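Local coordinates for ATP-dependent DNA ligase (Mycobacterium tuberculosis, PDB 6NHZ), which joins breaks in double-stranded DNA at the expense of ATP, probably working with Ku in the non-homologous end-joining repair of double-strand breaks, at residues Q192-G197 with L213-P218. The protein carries 1 engineered substitution. Residues are numbered along the deposited sequence; the frame is centred on the assembly and turned at random.
Sequences QEVVIG and LLMGIP
V195 and G216 face each other as a hydrogen-bonded antiparallel pair, and the strands 192-197 and 213-218 exemplify how a hairpin can be held by backbone bonds, here from V195 to G197, while its strands cross at a steep angle. V195 N donates to G216 O at 2.9 Å in a nearly straight bond, whereas the return bond from G216 N to V195 O is equally short but clearly bent, at 132°. A third bond, from G197 N to L214 O, carries the ladder past the non-hydrogen-bonded pair of I196 and M215. The short segments run at 117° to one another, far from a flat antiparallel alignment.

M215 can be followed outward from the backbone. Its CB lies 3.9 Å from V194 CB, and CG and SD both rest on the same V194 methyl, CG2, the sulfur at 4.0 Å. The chain stays extended as far as SD, then bends at chi3 (-74°), which carries CE away from 192-197; the side chain as a whole also touches V278 of strand 275-280. On the same face, I196 leans toward L213: I196 CD1 meets L213 CD1 at 4.0 Å while I196 CG2 sits near L213 CD2. V195, on the opposite face from I196 and M215, sets CG2 against P218 CG.

Toward the start of 192-197, I217 lays CD1 3.5 Å from E193 O and also near Q192 NE2. That amide nitrogen donates to E193 O, in the carbonyl plane, and also bonds to V307 O, while Q192 OE1 accepts from E309 N, so both ends of the amide are held and the C-terminal tail is tied to the strand.

Within the C-terminal OB-type domain, strand 190-200 pairs on its other edge with strand 275-280 and also pairs with 268-270, near G197, while strand 222-229 continues the antiparallel sheet beyond strand 212-219.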
loop_
_atom_site.group_PDB
_atom_site.type_symbol
_atom_site.label_atom_id
_atom_site.label_comp_id
_atom_site.label_asym_id
_atom_site.label_seq_id
_atom_site.Cartn_x
_atom_site.Cartn_y
_atom_site.Cartn_z
ATOM N N GLN A 192 0.520 12.560 -3.488
ATOM C CA GLN A 192 -0.428 13.668 -3.518
ATOM C C GLN A 192 -1.831 13.195 -3.884
ATOM O O GLN A 192 -2.007 12.453 -4.851
ATOM C CB GLN A 192 0.025 14.733 -4.526
ATOM C CG GLN A 192 -0.935 15.897 -4.663
ATOM C CD GLN A 192 -1.024 16.713 -3.401
ATOM O OE1 GLN A 192 -0.005 17.129 -2.848
ATOM N NE2 GLN A 192 -2.246 16.949 -2.931
ATOM N N GLU A 193 -2.832 13.653 -3.135
ATOM C CA GLU A 193 -4.225 13.438 -3.516
ATOM C C GLU A 193 -4.648 14.486 -4.540
ATOM O O GLU A 193 -4.258 15.654 -4.445
ATOM C CB GLU A 193 -5.144 13.505 -2.299
ATOM C CG GLU A 193 -5.036 12.308 -1.369
ATOM C CD GLU A 193 -5.389 12.654 0.060
ATOM O OE1 GLU A 193 -5.924 13.757 0.300
ATOM O OE2 GLU A 193 -5.124 11.822 0.947
ATOM N N VAL A 194 -5.455 14.064 -5.519
ATOM C CA VAL A 194 -5.908 14.939 -6.598
ATOM C C VAL A 194 -7.374 14.666 -6.905
ATOM O O VAL A 194 -7.920 13.614 -6.567
ATOM C CB VAL A 194 -5.076 14.754 -7.878
ATOM C CG1 VAL A 194 -3.637 15.206 -7.664
ATOM C CG2 VAL A 194 -5.137 13.293 -8.329
ATOM N N VAL A 195 -8.010 15.629 -7.577
ATOM C CA VAL A 195 -9.378 15.476 -8.065
ATOM C C VAL A 195 -9.326 15.299 -9.578
ATOM O O VAL A 195 -8.604 16.025 -10.279
ATOM C CB VAL A 195 -10.255 16.674 -7.653
ATOM C CG1 VAL A 195 -11.650 16.557 -8.219
ATOM C CG2 VAL A 195 -10.325 16.776 -6.132
ATOM N N ILE A 196 -10.047 14.307 -10.083
ATOM C CA ILE A 196 -10.066 14.036 -11.516
ATOM C C ILE A 196 -11.013 15.015 -12.185
ATOM O O ILE A 196 -12.159 15.191 -11.742
ATOM C CB ILE A 196 -10.482 12.582 -11.797
ATOM C CG1 ILE A 196 -9.571 11.635 -11.030
ATOM C CG2 ILE A 196 -10.404 12.289 -13.299
ATOM C CD1 ILE A 196 -8.124 11.790 -11.404
ATOM N N GLY A 197 -10.532 15.662 -13.247
ATOM C CA GLY A 197 -11.279 16.718 -13.907
ATOM C C GLY A 197 -11.638 16.402 -15.345
ATOM O O GLY A 197 -12.481 17.075 -15.948
ATOM N N LEU A 213 -5.722 10.534 -17.290
ATOM C CA LEU A 213 -6.632 11.394 -16.553
ATOM C C LEU A 213 -6.001 12.767 -16.368
ATOM O O LEU A 213 -4.776 12.920 -16.369
ATOM C CB LEU A 213 -6.979 10.796 -15.191
ATOM C CG LEU A 213 -7.564 9.386 -15.259
ATOM C CD1 LEU A 213 -7.570 8.754 -13.885
ATOM C CD2 LEU A 213 -8.964 9.426 -15.831
ATOM N N LEU A 214 -6.853 13.767 -16.197
ATOM C CA LEU A 214 -6.407 15.134 -15.968
ATOM C C LEU A 214 -6.656 15.458 -14.504
ATOM O O LEU A 214 -7.801 15.399 -14.042
ATOM C CB LEU A 214 -7.133 16.115 -16.889
ATOM C CG LEU A 214 -6.781 16.077 -18.382
ATOM C CD1 LEU A 214 -5.284 16.167 -18.597
ATOM C CD2 LEU A 214 -7.333 14.838 -19.095
ATOM N N MET A 215 -5.588 15.792 -13.779
ATOM C CA MET A 215 -5.619 15.969 -12.330
ATOM C C MET A 215 -5.719 17.440 -11.941
ATOM O O MET A 215 -5.209 18.310 -12.642
ATOM C CB MET A 215 -4.351 15.395 -11.703
ATOM C CG MET A 215 -4.010 13.973 -12.130
ATOM S SD MET A 215 -2.474 13.484 -11.326
ATOM C CE MET A 215 -1.244 14.411 -12.232
ATOM N N GLY A 216 -6.325 17.706 -10.783
ATOM C CA GLY A 216 -6.423 19.071 -10.289
ATOM C C GLY A 216 -6.483 19.148 -8.778
ATOM O O GLY A 216 -6.870 18.194 -8.094
ATOM N N ILE A 217 -6.085 20.300 -8.260
ATOM C CA ILE A 217 -6.197 20.631 -6.839
ATOM C C ILE A 217 -7.284 21.676 -6.688
ATOM O O ILE A 217 -7.235 22.706 -7.373
ATOM C CB ILE A 217 -4.873 21.155 -6.260
ATOM C CG1 ILE A 217 -3.720 20.202 -6.556
ATOM C CG2 ILE A 217 -5.030 21.437 -4.763
ATOM C CD1 ILE A 217 -3.827 18.857 -5.854
ATOM N N PRO A 218 -8.269 21.478 -5.811
ATOM C CA PRO A 218 -9.319 22.482 -5.642
ATOM C C PRO A 218 -8.765 23.812 -5.152
ATOM O O PRO A 218 -7.903 23.867 -4.271
ATOM C CB PRO A 218 -10.256 21.848 -4.607
ATOM C CG PRO A 218 -10.023 20.386 -4.739
ATOM C CD PRO A 218 -8.560 20.240 -5.063
#